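PDB 1J6O: TatD-related deoxyribonuclease from Thermotoga maritima, which probably acts as a metal-dependent deoxyribonuclease that hydrolyses ester bonds of DNA. Local coordinates for residues V237-I240 / S241-G245; E87-E90 / K91-K94; H23-D26 / D27-N30; F166-D169 / Y170-K174; P219-P222 / F223-K226. All blocks are in the same frame, centred on the assembly; numbering follows the deposited sequence.

Interaction 1. Residues V237-I240 / S241-G245; sequences VETI and SQVLG
Ile-240 and Leu-244 lie side by side one helical turn apart and point the same way. Ile-240 CG2 meets Leu-244 CD1 at 3.7 Å. That branch of Ile-240 is anti to the backbone N (its CG1 has chi1 -66°), which sets it beside the carbonyl carbon, on the side of the next turn. Both side chains also touch Leu-206, and Ile-240 packs on Val-251 of helix 248-264 and on Leu-211 of strand 209-211. This is the tight side.

Ser-241 is buried as well, and its hydroxyl is used inside the helix. Ser-241 OG donates to Glu-238 O at 2.6 Å. The same carbonyl accepts from Gln-242 N at 3.0 Å, so two donors grip one oxygen. Ser-241 OG reaches it because chi1 is 71°, which sets OG between the backbone N and the carbonyl carbon.

The two segments form the last turns of helix 233-244, which follows the eighth strand of the TIM-barrel-like fold. The backbone repeats i to i+4 bonds, among them Val-243 N to Thr-239 O at 2.8 Å. A Schellman motif then ends the helix, with Gly-245 at positive phi as its C-prime residue.

The solvent side is looser. Glu-238 and Gln-242 run alongside each other, both extended beyond CG, with carboxylate and amide planes 37° apart. Their nearest side-chain atoms, Glu-238 CG and Gln-242 NE2, are 3.6 Å apart. A water joins the polar ends: it accepts from Gln-242 NE2 at 3.1 Å and donates weakly to Glu-238 OE2.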
loop_
_atom_site.group_PDB
_atom_site.type_symbol
_atom_site.label_atom_id
_atom_site.label_comp_id
_atom_site.label_asym_id
_atom_site.label_seq_id
_atom_site.Cartn_x
_atom_site.Cartn_y
_atom_site.Cartn_z
ATOM N N VAL A 237 -10.563 4.755 -10.058
ATOM C CA VAL A 237 -11.514 5.693 -9.499
ATOM C C VAL A 237 -12.842 5.594 -10.289
ATOM O O VAL A 237 -13.937 5.588 -9.710
ATOM C CB VAL A 237 -10.968 7.132 -9.603
ATOM C CG1 VAL A 237 -12.103 8.143 -9.382
ATOM C CG2 VAL A 237 -9.848 7.346 -8.569
ATOM N N GLU A 238 -12.730 5.528 -11.614
ATOM C CA GLU A 238 -13.909 5.433 -12.467
ATOM C C GLU A 238 -14.769 4.260 -12.040
ATOM O O GLU A 238 -15.968 4.414 -11.791
ATOM C CB GLU A 238 -13.485 5.275 -13.921
ATOM C CG GLU A 238 -14.609 4.982 -14.879
ATOM C CD GLU A 238 -14.129 5.054 -16.317
ATOM O OE1 GLU A 238 -13.042 4.497 -16.602
ATOM O OE2 GLU A 238 -14.837 5.666 -17.151
ATOM N N THR A 239 -14.165 3.087 -11.926
ATOM C CA THR A 239 -14.924 1.913 -11.518
ATOM C C THR A 239 -15.538 2.094 -10.135
ATOM O O THR A 239 -16.727 1.796 -9.933
ATOM C CB THR A 239 -14.036 0.636 -11.551
ATOM O OG1 THR A 239 -13.668 0.357 -12.910
ATOM C CG2 THR A 239 -14.766 -0.574 -10.971
ATOM N N ILE A 240 -14.745 2.577 -9.176
ATOM C CA ILE A 240 -15.275 2.767 -7.828
ATOM C C ILE A 240 -16.465 3.701 -7.835
ATOM O O ILE A 240 -17.468 3.431 -7.170
ATOM C CB ILE A 240 -14.197 3.310 -6.869
ATOM C CG1 ILE A 240 -13.111 2.236 -6.684
ATOM C CG2 ILE A 240 -14.817 3.705 -5.515
ATOM C CD1 ILE A 240 -11.908 2.726 -5.862
ATOM N N SER A 241 -16.365 4.791 -8.584
ATOM C CA SER A 241 -17.466 5.746 -8.653
ATOM C C SER A 241 -18.716 5.099 -9.268
ATOM O O SER A 241 -19.849 5.338 -8.823
ATOM C CB SER A 241 -17.051 6.973 -9.474
ATOM O OG SER A 241 -16.934 6.674 -10.861
ATOM N N GLN A 242 -18.521 4.253 -10.269
ATOM C CA GLN A 242 -19.669 3.617 -10.899
ATOM C C GLN A 242 -20.318 2.599 -9.976
ATOM O O GLN A 242 -21.546 2.532 -9.857
ATOM C CB GLN A 242 -19.234 2.958 -12.204
ATOM C CG GLN A 242 -18.636 3.972 -13.148
ATOM C CD GLN A 242 -18.054 3.362 -14.383
ATOM O OE1 GLN A 242 -17.595 2.214 -14.372
ATOM N NE2 GLN A 242 -18.046 4.130 -15.466
ATOM N N VAL A 243 -19.495 1.810 -9.302
ATOM C CA VAL A 243 -20.040 0.807 -8.398
ATOM C C VAL A 243 -20.774 1.426 -7.206
ATOM O O VAL A 243 -21.757 0.852 -6.702
ATOM C CB VAL A 243 -18.920 -0.135 -7.885
ATOM C CG1 VAL A 243 -19.397 -0.903 -6.644
ATOM C CG2 VAL A 243 -18.514 -1.129 -8.993
ATOM N N LEU A 244 -20.316 2.592 -6.755
ATOM C CA LEU A 244 -20.940 3.260 -5.618
ATOM C C LEU A 244 -22.001 4.257 -6.023
ATOM O O LEU A 244 -22.685 4.807 -5.164
ATOM C CB LEU A 244 -19.894 3.998 -4.790
ATOM C CG LEU A 244 -18.891 3.123 -4.036
ATOM C CD1 LEU A 244 -17.832 4.018 -3.432
ATOM C CD2 LEU A 244 -19.597 2.328 -2.962
ATOM N N GLY A 245 -22.118 4.493 -7.322
ATOM C CA GLY A 245 -23.098 5.442 -7.808
ATOM C C GLY A 245 -22.834 6.860 -7.324
ATOM O O GLY A 245 -23.782 7.582 -6.974
HETATM O O HOH W 1 -16.495 3.526 -18.099
#

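Interaction 2. Residues E87-E90 / K91-K94; sequences EHLE and KFAK
Phe-92 folds back along helix 85-92 and meets His-88 and Leu-89 of the preceding turn. Its CG lies beside the backbone N, anti to the carbonyl carbon (chi1 -74°), which turns the ring back along the helix. Phe-92 CB lies 3.4 Å from Leu-89 O. Phe-92 CG comes next, 3.6 Å from His-88 O, and CD1 passes the same oxygen. Phe-92 CD2 also passes His-88 O and meets Leu-89 CD2 at 4.1 Å. CE1 and CE2 both come near the imidazole. At the tip, Phe-92 CZ lies 3.4 Å from His-88 NE2 and equally near His-88 CD2.

His-88 CD2 sits over one face of the phenyl ring, offset toward its rim. The two ring planes are 59° apart, so the pair is oblique, with centroids 4.8 Å apart.

The backbone carries i to i+4 bonds, such as Ala-93 N to Leu-89 O at 2.9 Å. The helix belongs to the beta-alpha-beta unit of strand 67-71, helix 85-92 and strand 98-107. Leu-89 and Phe-92 both reach Val-71 of the first strand. Glu-90 turns to helix 115-132, where its carboxylate forms a salt bridge with Lys-131.

With an alanine here in place of Phe-92, the His-88 imidazole is likely to lose its aromatic neighbour, and a gap to open beside Leu-89 and Val-71. The His-88 to Phe-92 contact is one of ring atoms in van der Waals touch, which suggests that the pair is kept mainly by shape and dispersion rather than by directed polar bonds.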
loop_
_atom_site.group_PDB
_atom_site.type_symbol
_atom_site.label_atom_id
_atom_site.label_comp_id
_atom_site.label_asym_id
_atom_site.label_seq_id
_atom_site.Cartn_x
_atom_site.Cartn_y
_atom_site.Cartn_z
ATOM N N GLU A 87 16.975 -2.894 13.038
ATOM C CA GLU A 87 17.775 -1.710 13.343
ATOM C C GLU A 87 18.050 -0.950 12.056
ATOM O O GLU A 87 18.093 0.283 12.025
ATOM C CB GLU A 87 19.120 -2.095 13.959
ATOM C CG GLU A 87 19.077 -2.417 15.426
ATOM C CD GLU A 87 20.434 -2.182 16.073
ATOM O OE1 GLU A 87 21.451 -2.697 15.532
ATOM O OE2 GLU A 87 20.483 -1.476 17.106
ATOM N N HIS A 88 18.272 -1.704 10.993
ATOM C CA HIS A 88 18.542 -1.092 9.713
ATOM C C HIS A 88 17.296 -0.336 9.199
ATOM O O HIS A 88 17.426 0.744 8.627
ATOM C CB HIS A 88 18.968 -2.161 8.727
ATOM C CG HIS A 88 19.781 -1.631 7.592
ATOM N ND1 HIS A 88 20.852 -2.318 7.061
ATOM C CD2 HIS A 88 19.657 -0.499 6.856
ATOM C CE1 HIS A 88 21.349 -1.635 6.042
ATOM N NE2 HIS A 88 20.642 -0.527 5.898
ATOM N N LEU A 89 16.099 -0.896 9.397
ATOM C CA LEU A 89 14.875 -0.227 8.937
ATOM C C LEU A 89 14.665 1.010 9.812
ATOM O O LEU A 89 14.263 2.078 9.331
ATOM C CB LEU A 89 13.649 -1.161 9.040
ATOM C CG LEU A 89 13.576 -2.343 8.075
ATOM C CD1 LEU A 89 12.372 -3.241 8.407
ATOM C CD2 LEU A 89 13.495 -1.795 6.637
ATOM N N GLU A 90 14.961 0.870 11.103
ATOM C CA GLU A 90 14.803 1.981 12.027
ATOM C C GLU A 90 15.722 3.134 11.618
ATOM O O GLU A 90 15.337 4.306 11.740
ATOM C CB GLU A 90 15.109 1.525 13.454
ATOM C CG GLU A 90 15.013 2.622 14.495
ATOM C CD GLU A 90 14.894 2.038 15.874
ATOM O OE1 GLU A 90 15.523 0.978 16.112
ATOM O OE2 GLU A 90 14.180 2.622 16.709
ATOM N N LYS A 91 16.918 2.811 11.114
ATOM C CA LYS A 91 17.870 3.834 10.681
ATOM C C LYS A 91 17.308 4.567 9.445
ATOM O O LYS A 91 17.475 5.779 9.288
ATOM C CB LYS A 91 19.208 3.206 10.296
ATOM C CG LYS A 91 20.171 4.219 9.646
ATOM C CD LYS A 91 21.457 3.599 9.124
ATOM C CE LYS A 91 22.335 4.657 8.418
ATOM N NZ LYS A 91 23.659 4.115 7.936
ATOM N N PHE A 92 16.659 3.825 8.560
ATOM C CA PHE A 92 16.092 4.439 7.368
ATOM C C PHE A 92 14.994 5.403 7.797
ATOM O O PHE A 92 14.893 6.537 7.299
ATOM C CB PHE A 92 15.412 3.395 6.456
ATOM C CG PHE A 92 16.349 2.493 5.691
ATOM C CD1 PHE A 92 17.644 2.885 5.379
ATOM C CD2 PHE A 92 15.890 1.258 5.223
ATOM C CE1 PHE A 92 18.483 2.048 4.601
ATOM C CE2 PHE A 92 16.707 0.427 4.451
ATOM C CZ PHE A 92 18.017 0.830 4.139
ATOM N N ALA A 93 14.162 4.928 8.713
ATOM C CA ALA A 93 13.050 5.706 9.210
ATOM C C ALA A 93 13.424 7.003 9.894
ATOM O O ALA A 93 12.548 7.787 10.241
ATOM C CB ALA A 93 12.156 4.831 10.113
ATOM N N LYS A 94 14.719 7.252 10.083
ATOM C CA LYS A 94 15.102 8.499 10.722
ATOM C C LYS A 94 14.800 9.586 9.690
ATOM O O LYS A 94 14.503 10.718 10.063
ATOM C CB LYS A 94 16.596 8.529 11.074
ATOM C CG LYS A 94 17.013 7.535 12.137
ATOM C CD LYS A 94 16.258 7.716 13.452
ATOM C CE LYS A 94 16.667 8.989 14.189
ATOM N NZ LYS A 94 16.208 8.958 15.609
#

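Interaction 3. Residues H23-D26 / D27-N30; sequences HQFD and DDRN
Asp-26 and Arg-29 form a salt bridge where the loop after strand 13-18 runs into helix 29-34 of this TIM-barrel-like fold. Arg-29 NH2 donates to Asp-26 OD1 at 2.8 Å, with an N-H...O angle of 171°. The oxygen lies in the guanidinium plane and uses its anti lone pair, away from OD2. The two side chains run side by side, but the carboxylate plane is turned 69° from the guanidinium plane.

Phe-25 supplies the next contacts. Its carbonyl oxygen, Phe-25 O, sits over the centre of one guanidinium face of Arg-29, 3.5 Å above the plane. The same oxygen accepts weak bonds from Arg-29 N and from Asp-28 N. The Arg-29 chain is extended to CD and then bends at chi3 (-67°), which folds the guanidinium back over the Phe-25 carbonyl.

Further out, Arg-29 NE donates to Leu-20 O, a further bond that fixes the guanidinium. Asp-28, at the N-cap position, makes no capping bond and instead forms a salt bridge with Arg-227. The Phe-25 ring packs on Cys-215 and Pro-216. Its side chain is about 6 Å from that of His-19, a predicted metal ligand. A water donates to His-23 O at 2.9 Å and, weakly, to Asp-27 OD2 at 3.4 Å.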
loop_
_atom_site.group_PDB
_atom_site.type_symbol
_atom_site.label_atom_id
_atom_site.label_comp_id
_atom_site.label_asym_id
_atom_site.label_seq_id
_atom_site.Cartn_x
_atom_site.Cartn_y
_atom_site.Cartn_z
ATOM N N HIS A 23 13.092 -1.925 -11.765
ATOM C CA HIS A 23 13.699 -1.807 -13.085
ATOM C C HIS A 23 12.751 -1.556 -14.264
ATOM O O HIS A 23 13.193 -1.071 -15.318
ATOM C CB HIS A 23 14.596 -3.033 -13.348
ATOM C CG HIS A 23 13.862 -4.244 -13.826
ATOM N ND1 HIS A 23 13.454 -4.403 -15.134
ATOM C CD2 HIS A 23 13.487 -5.372 -13.175
ATOM C CE1 HIS A 23 12.861 -5.579 -15.269
ATOM N NE2 HIS A 23 12.870 -6.188 -14.097
ATOM N N GLN A 24 11.471 -1.884 -14.114
ATOM C CA GLN A 24 10.526 -1.657 -15.203
ATOM C C GLN A 24 10.352 -0.152 -15.495
ATOM O O GLN A 24 9.801 0.233 -16.504
ATOM C CB GLN A 24 9.160 -2.287 -14.892
ATOM C CG GLN A 24 9.151 -3.812 -14.990
ATOM C CD GLN A 24 9.631 -4.475 -13.730
ATOM O OE1 GLN A 24 9.967 -3.812 -12.752
ATOM N NE2 GLN A 24 9.661 -5.804 -13.739
ATOM N N PHE A 25 10.853 0.698 -14.616
ATOM C CA PHE A 25 10.737 2.143 -14.809
ATOM C C PHE A 25 12.103 2.765 -15.125
ATOM O O PHE A 25 12.229 3.985 -15.119
ATOM C CB PHE A 25 10.221 2.805 -13.531
ATOM C CG PHE A 25 8.763 2.600 -13.300
ATOM C CD1 PHE A 25 7.828 3.291 -14.075
ATOM C CD2 PHE A 25 8.326 1.657 -12.382
ATOM C CE1 PHE A 25 6.437 3.021 -13.937
ATOM C CE2 PHE A 25 6.964 1.376 -12.223
ATOM C CZ PHE A 25 6.008 2.061 -13.007
ATOM N N ASP A 26 13.112 1.932 -15.366
ATOM C CA ASP A 26 14.445 2.456 -15.651
ATOM C C ASP A 26 14.565 3.420 -16.814
ATOM O O ASP A 26 15.350 4.354 -16.758
ATOM C CB ASP A 26 15.457 1.318 -15.906
ATOM C CG ASP A 26 15.889 0.610 -14.641
ATOM O OD1 ASP A 26 15.527 1.058 -13.527
ATOM O OD2 ASP A 26 16.607 -0.412 -14.773
ATOM N N ASP A 27 13.787 3.222 -17.864
ATOM C CA ASP A 27 13.917 4.127 -18.999
ATOM C C ASP A 27 13.135 5.425 -18.970
ATOM O O ASP A 27 13.504 6.361 -19.696
ATOM C CB ASP A 27 13.539 3.404 -20.302
ATOM C CG ASP A 27 14.286 2.087 -20.491
ATOM O OD1 ASP A 27 15.523 2.057 -20.335
ATOM O OD2 ASP A 27 13.625 1.070 -20.803
ATOM N N ASP A 28 12.105 5.510 -18.125
ATOM C CA ASP A 28 11.286 6.728 -18.067
ATOM C C ASP A 28 10.746 7.211 -16.721
ATOM O O ASP A 28 9.771 7.971 -16.662
ATOM C CB ASP A 28 10.098 6.570 -19.020
ATOM C CG ASP A 28 9.091 5.510 -18.552
ATOM O OD1 ASP A 28 9.411 4.720 -17.629
ATOM O OD2 ASP A 28 7.965 5.460 -19.124
ATOM N N ARG A 29 11.401 6.790 -15.655
ATOM C CA ARG A 29 11.033 7.152 -14.300
ATOM C C ARG A 29 10.928 8.682 -14.139
ATOM O O ARG A 29 9.987 9.195 -13.520
ATOM C CB ARG A 29 12.128 6.572 -13.386
ATOM C CG ARG A 29 11.990 6.808 -11.939
ATOM C CD ARG A 29 13.134 6.077 -11.229
ATOM N NE ARG A 29 12.981 4.633 -11.350
ATOM C CZ ARG A 29 13.860 3.847 -11.955
ATOM N NH1 ARG A 29 14.963 4.371 -12.504
ATOM N NH2 ARG A 29 13.653 2.542 -12.021
ATOM N N ASN A 30 11.911 9.418 -14.664
ATOM C CA ASN A 30 11.875 10.883 -14.551
ATOM C C ASN A 30 10.614 11.468 -15.174
ATOM O O ASN A 30 9.969 12.336 -14.583
ATOM C CB ASN A 30 13.071 11.537 -15.253
ATOM C CG ASN A 30 14.392 11.152 -14.632
ATOM O OD1 ASN A 30 14.432 10.541 -13.567
ATOM N ND2 ASN A 30 15.495 11.517 -15.301
HETATM O O HOH W 2 12.965 -0.998 -18.238
#

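Interaction 4. Residues F166-D169 / Y170-K174; sequences FSSD and YEWAK
Apolar contact joins Phe-166 to Ala-173. Phe-166 CZ lies 3.5 Å from Ala-173 CB and equally close to Ala-173 CA. With CG anti to the backbone N (chi1 -180°), the Phe-166 ring extends toward the first turn of the helix. Phe-166 CZ also reaches Trp-172 CB at 4.4 Å. Beyond the pair, Val-200 and Leu-183 touch both residues. The Phe-166 side chain is about 7 Å from that of His-164, a predicted metal ligand.

Asp-169 accepts both hydrogen bonds. The one from Trp-172 N to Asp-169 OD1, at 3.3 Å, is weak but fairly straight, at 164°. This is an N-cap on helix 170-179, which follows strand 161-163 in the TIM-barrel-like fold. Asp-169 O takes the first i to i+4 bond, from Ala-173 N at 3.0 Å. That carbonyl oxygen also lies at the edge of the Phe-166 ring, in its plane. The helix N terminus would probably favour the charge on Asp-169.

A cation-pi pair joins Tyr-170 to Arg-203 of helix 195-204.

Close van der Waals contact is made by Ser-168. Ser-168 OG lies 3.1 Å from Trp-172 CD1 and 3.4 Å from Trp-172 CB.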
loop_
_atom_site.group_PDB
_atom_site.type_symbol
_atom_site.label_atom_id
_atom_site.label_comp_id
_atom_site.label_asym_id
_atom_site.label_seq_id
_atom_site.Cartn_x
_atom_site.Cartn_y
_atom_site.Cartn_z
ATOM N N PHE A 166 -6.285 -5.272 -0.999
ATOM C CA PHE A 166 -7.214 -6.114 -0.239
ATOM C C PHE A 166 -7.856 -7.138 -1.174
ATOM O O PHE A 166 -8.462 -6.775 -2.184
ATOM C CB PHE A 166 -8.309 -5.275 0.423
ATOM C CG PHE A 166 -9.269 -6.097 1.215
ATOM C CD1 PHE A 166 -8.899 -6.605 2.452
ATOM C CD2 PHE A 166 -10.519 -6.413 0.703
ATOM C CE1 PHE A 166 -9.766 -7.422 3.177
ATOM C CE2 PHE A 166 -11.388 -7.236 1.428
ATOM C CZ PHE A 166 -11.006 -7.732 2.656
ATOM N N SER A 167 -7.750 -8.407 -0.802
ATOM C CA SER A 167 -8.299 -9.469 -1.623
ATOM C C SER A 167 -9.197 -10.501 -0.961
ATOM O O SER A 167 -9.237 -11.657 -1.401
ATOM C CB SER A 167 -7.140 -10.195 -2.306
ATOM O OG SER A 167 -6.211 -10.674 -1.331
ATOM N N SER A 168 -9.892 -10.126 0.103
ATOM C CA SER A 168 -10.772 -11.091 0.746
ATOM C C SER A 168 -12.223 -10.651 0.556
ATOM O O SER A 168 -12.528 -9.841 -0.328
ATOM C CB SER A 168 -10.444 -11.230 2.227
ATOM O OG SER A 168 -11.002 -12.442 2.714
ATOM N N ASP A 169 -13.132 -11.183 1.365
ATOM C CA ASP A 169 -14.536 -10.802 1.219
ATOM C C ASP A 169 -14.970 -9.763 2.230
ATOM O O ASP A 169 -14.170 -9.296 3.035
ATOM C CB ASP A 169 -15.433 -12.047 1.307
ATOM C CG ASP A 169 -15.278 -12.802 2.623
ATOM O OD1 ASP A 169 -14.509 -12.365 3.516
ATOM O OD2 ASP A 169 -15.942 -13.851 2.760
ATOM N N TYR A 170 -16.244 -9.394 2.192
ATOM C CA TYR A 170 -16.748 -8.398 3.124
ATOM C C TYR A 170 -16.524 -8.724 4.595
ATOM O O TYR A 170 -16.128 -7.860 5.371
ATOM C CB TYR A 170 -18.252 -8.151 2.907
ATOM C CG TYR A 170 -18.763 -7.033 3.795
ATOM C CD1 TYR A 170 -18.264 -5.735 3.662
ATOM C CD2 TYR A 170 -19.698 -7.278 4.801
ATOM C CE1 TYR A 170 -18.676 -4.707 4.508
ATOM C CE2 TYR A 170 -20.119 -6.257 5.657
ATOM C CZ TYR A 170 -19.605 -4.973 5.507
ATOM O OH TYR A 170 -20.013 -3.961 6.353
ATOM N N GLU A 171 -16.777 -9.964 4.999
ATOM C CA GLU A 171 -16.583 -10.306 6.402
ATOM C C GLU A 171 -15.175 -9.985 6.897
ATOM O O GLU A 171 -15.011 -9.409 7.981
ATOM C CB GLU A 171 -16.922 -11.779 6.665
ATOM C CG GLU A 171 -16.654 -12.178 8.119
ATOM C CD GLU A 171 -17.069 -13.608 8.450
ATOM O OE1 GLU A 171 -17.884 -14.181 7.697
ATOM O OE2 GLU A 171 -16.583 -14.157 9.475
ATOM N N TRP A 172 -14.165 -10.337 6.109
ATOM C CA TRP A 172 -12.777 -10.064 6.506
ATOM C C TRP A 172 -12.504 -8.560 6.424
ATOM O O TRP A 172 -11.773 -7.989 7.242
ATOM C CB TRP A 172 -11.808 -10.839 5.606
ATOM C CG TRP A 172 -11.491 -12.189 6.175
ATOM C CD1 TRP A 172 -11.603 -13.398 5.556
ATOM C CD2 TRP A 172 -11.062 -12.454 7.510
ATOM N NE1 TRP A 172 -11.271 -14.411 6.435
ATOM C CE2 TRP A 172 -10.931 -13.854 7.640
ATOM C CE3 TRP A 172 -10.766 -11.638 8.614
ATOM C CZ2 TRP A 172 -10.529 -14.460 8.831
ATOM C CZ3 TRP A 172 -10.367 -12.235 9.795
ATOM C CH2 TRP A 172 -10.248 -13.637 9.893
ATOM N N ALA A 173 -13.107 -7.916 5.436
ATOM C CA ALA A 173 -12.913 -6.476 5.272
ATOM C C ALA A 173 -13.372 -5.786 6.544
ATOM O O ALA A 173 -12.675 -4.930 7.107
ATOM C CB ALA A 173 -13.731 -5.984 4.063
ATOM N N LYS A 174 -14.561 -6.166 7.009
ATOM C CA LYS A 174 -15.102 -5.576 8.214
ATOM C C LYS A 174 -14.204 -5.835 9.419
ATOM O O LYS A 174 -13.991 -4.954 10.246
ATOM C CB LYS A 174 -16.518 -6.110 8.470
ATOM C CG LYS A 174 -17.168 -5.507 9.700
ATOM C CD LYS A 174 -18.680 -5.449 9.538
ATOM C CE LYS A 174 -19.326 -5.159 10.874
ATOM N NZ LYS A 174 -18.820 -6.169 11.851
#

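Interaction 5. Residues P219-P222 / F223-K226; sequences PPQP and FRGK
Pro-219 opens the contact by laying its ring against two carbonyls of the following segment. Pro-219 CG lies 3.4 Å from Phe-223 O and equally close to Lys-226 O. Pro-219 CB also meets Phe-223 CB at 4.2 Å. Pro-219 O lies near Arg-224 CD and accepts from Tyr-191 OH.

Pro-220 O accepts an i to i+3 bond from Phe-223 N at 2.7 Å, with an angle of 156°.

Gln-221 comes next. Gln-221 O takes Arg-224 N at 3.3 Å, the donor standing well above the carbonyl plane. The side chain bends at chi2 (52°) and crosses that of Arg-224. Gln-221 OE1 touches Arg-224 CG at 3.6 Å and lies near the plane of the guanidinium, at its edge. The amide and guanidinium planes are 82° apart. Arg-224 itself makes a cation-pi pair with Tyr-191.

Pro-222 meets the next ring. Pro-222 CG lies 3.8 Å from Phe-223 CD2, and Pro-222 O sits over a face of the phenyl ring. A water donates to this oxygen. The Phe-223 ring also stacks on Tyr-232. A serine in place of Phe-223 would probably leave Tyr-232 without its stacking partner and uncover the flank of Pro-222.

Phe-223 to Lys-226 form a type II beta turn, with Gly-225 at positive phi. The proline-rich loop joins strand 209-211 to helix 233-244 in the TIM-barrel-like fold, and Pro-219 lies about 8 Å, side chain to side chain, from the predicted metal ligand Asp-214.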
loop_
_atom_site.group_PDB
_atom_site.type_symbol
_atom_site.label_atom_id
_atom_site.label_comp_id
_atom_site.label_asym_id
_atom_site.label_seq_id
_atom_site.Cartn_x
_atom_site.Cartn_y
_atom_site.Cartn_z
ATOM N N PRO A 219 -2.122 -3.854 -13.751
ATOM C CA PRO A 219 -2.662 -2.707 -14.479
ATOM C C PRO A 219 -4.178 -2.818 -14.551
ATOM O O PRO A 219 -4.709 -3.923 -14.424
ATOM C CB PRO A 219 -1.994 -2.849 -15.822
ATOM C CG PRO A 219 -1.834 -4.392 -15.989
ATOM C CD PRO A 219 -1.326 -4.737 -14.621
ATOM N N PRO A 220 -4.894 -1.677 -14.659
ATOM C CA PRO A 220 -6.355 -1.782 -14.741
ATOM C C PRO A 220 -6.735 -2.336 -16.115
ATOM O O PRO A 220 -5.934 -2.280 -17.063
ATOM C CB PRO A 220 -6.847 -0.345 -14.506
ATOM C CG PRO A 220 -5.703 0.504 -14.908
ATOM C CD PRO A 220 -4.473 -0.273 -14.467
ATOM N N GLN A 221 -7.956 -2.859 -16.203
ATOM C CA GLN A 221 -8.505 -3.461 -17.425
ATOM C C GLN A 221 -8.091 -2.960 -18.800
ATOM O O GLN A 221 -7.621 -3.747 -19.635
ATOM C CB GLN A 221 -10.025 -3.477 -17.360
ATOM C CG GLN A 221 -10.640 -4.422 -18.372
ATOM C CD GLN A 221 -10.044 -5.814 -18.300
ATOM O OE1 GLN A 221 -9.542 -6.234 -17.263
ATOM N NE2 GLN A 221 -10.119 -6.545 -19.404
ATOM N N PRO A 222 -8.267 -1.661 -19.075
ATOM C CA PRO A 222 -7.868 -1.207 -20.407
ATOM C C PRO A 222 -6.398 -1.387 -20.731
ATOM O O PRO A 222 -5.999 -1.223 -21.882
ATOM C CB PRO A 222 -8.281 0.263 -20.423
ATOM C CG PRO A 222 -8.217 0.657 -18.993
ATOM C CD PRO A 222 -8.754 -0.542 -18.250
ATOM N N PHE A 223 -5.596 -1.740 -19.732
ATOM C CA PHE A 223 -4.175 -1.925 -19.969
ATOM C C PHE A 223 -3.624 -3.274 -19.543
ATOM O O PHE A 223 -2.471 -3.358 -19.142
ATOM C CB PHE A 223 -3.396 -0.822 -19.259
ATOM C CG PHE A 223 -3.584 0.530 -19.870
ATOM C CD1 PHE A 223 -2.903 0.884 -21.033
ATOM C CD2 PHE A 223 -4.491 1.428 -19.316
ATOM C CE1 PHE A 223 -3.126 2.121 -21.642
ATOM C CE2 PHE A 223 -4.724 2.656 -19.912
ATOM C CZ PHE A 223 -4.042 3.007 -21.077
ATOM N N ARG A 224 -4.419 -4.342 -19.628
ATOM C CA ARG A 224 -3.888 -5.637 -19.223
ATOM C C ARG A 224 -2.700 -5.920 -20.132
ATOM O O ARG A 224 -2.698 -5.525 -21.312
ATOM C CB ARG A 224 -4.932 -6.749 -19.358
ATOM C CG ARG A 224 -6.172 -6.588 -18.476
ATOM C CD ARG A 224 -5.811 -6.354 -17.022
ATOM N NE ARG A 224 -5.088 -7.466 -16.402
ATOM C CZ ARG A 224 -5.664 -8.542 -15.875
ATOM N NH1 ARG A 224 -6.986 -8.674 -15.888
ATOM N NH2 ARG A 224 -4.915 -9.476 -15.313
ATOM N N GLY A 225 -1.690 -6.583 -19.578
ATOM C CA GLY A 225 -0.508 -6.900 -20.344
ATOM C C GLY A 225 0.465 -5.744 -20.473
ATOM O O GLY A 225 1.467 -5.880 -21.170
ATOM N N LYS A 226 0.193 -4.614 -19.810
ATOM C CA LYS A 226 1.082 -3.451 -19.886
ATOM C C LYS A 226 1.609 -3.119 -18.511
ATOM O O LYS A 226 1.028 -3.532 -17.512
ATOM C CB LYS A 226 0.345 -2.220 -20.430
ATOM C CG LYS A 226 -0.196 -2.378 -21.861
ATOM C CD LYS A 226 0.947 -2.377 -22.889
ATOM C CE LYS A 226 0.470 -2.832 -24.280
ATOM N NZ LYS A 226 -0.788 -2.175 -24.720
HETATM O O HOH W 3 -3.848 -2.434 -23.327
#

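How the interactions relate
From the N terminus, the order is interaction 3, 2, 4, 5 and 1. All are local and run in series; none nests in or crosses another. Interaction 3 lies where the loop after strand 13-18 enters helix 29-34. Interaction 2 lies on helix 85-92, between strands 67-71 and 98-107. Interaction 4 caps helix 170-179 after strand 161-163. Interaction 5 shapes the loop after strand 209-211, and interaction 1 ends helix 233-244, which follows that loop. Interactions 5 and 1 come within about 7 Å at their nearest atoms, and 3 and 5 within about 8 Å. Interaction 2 lies across the chain's centre from 1, 4 and 5, and interaction 3 from 4.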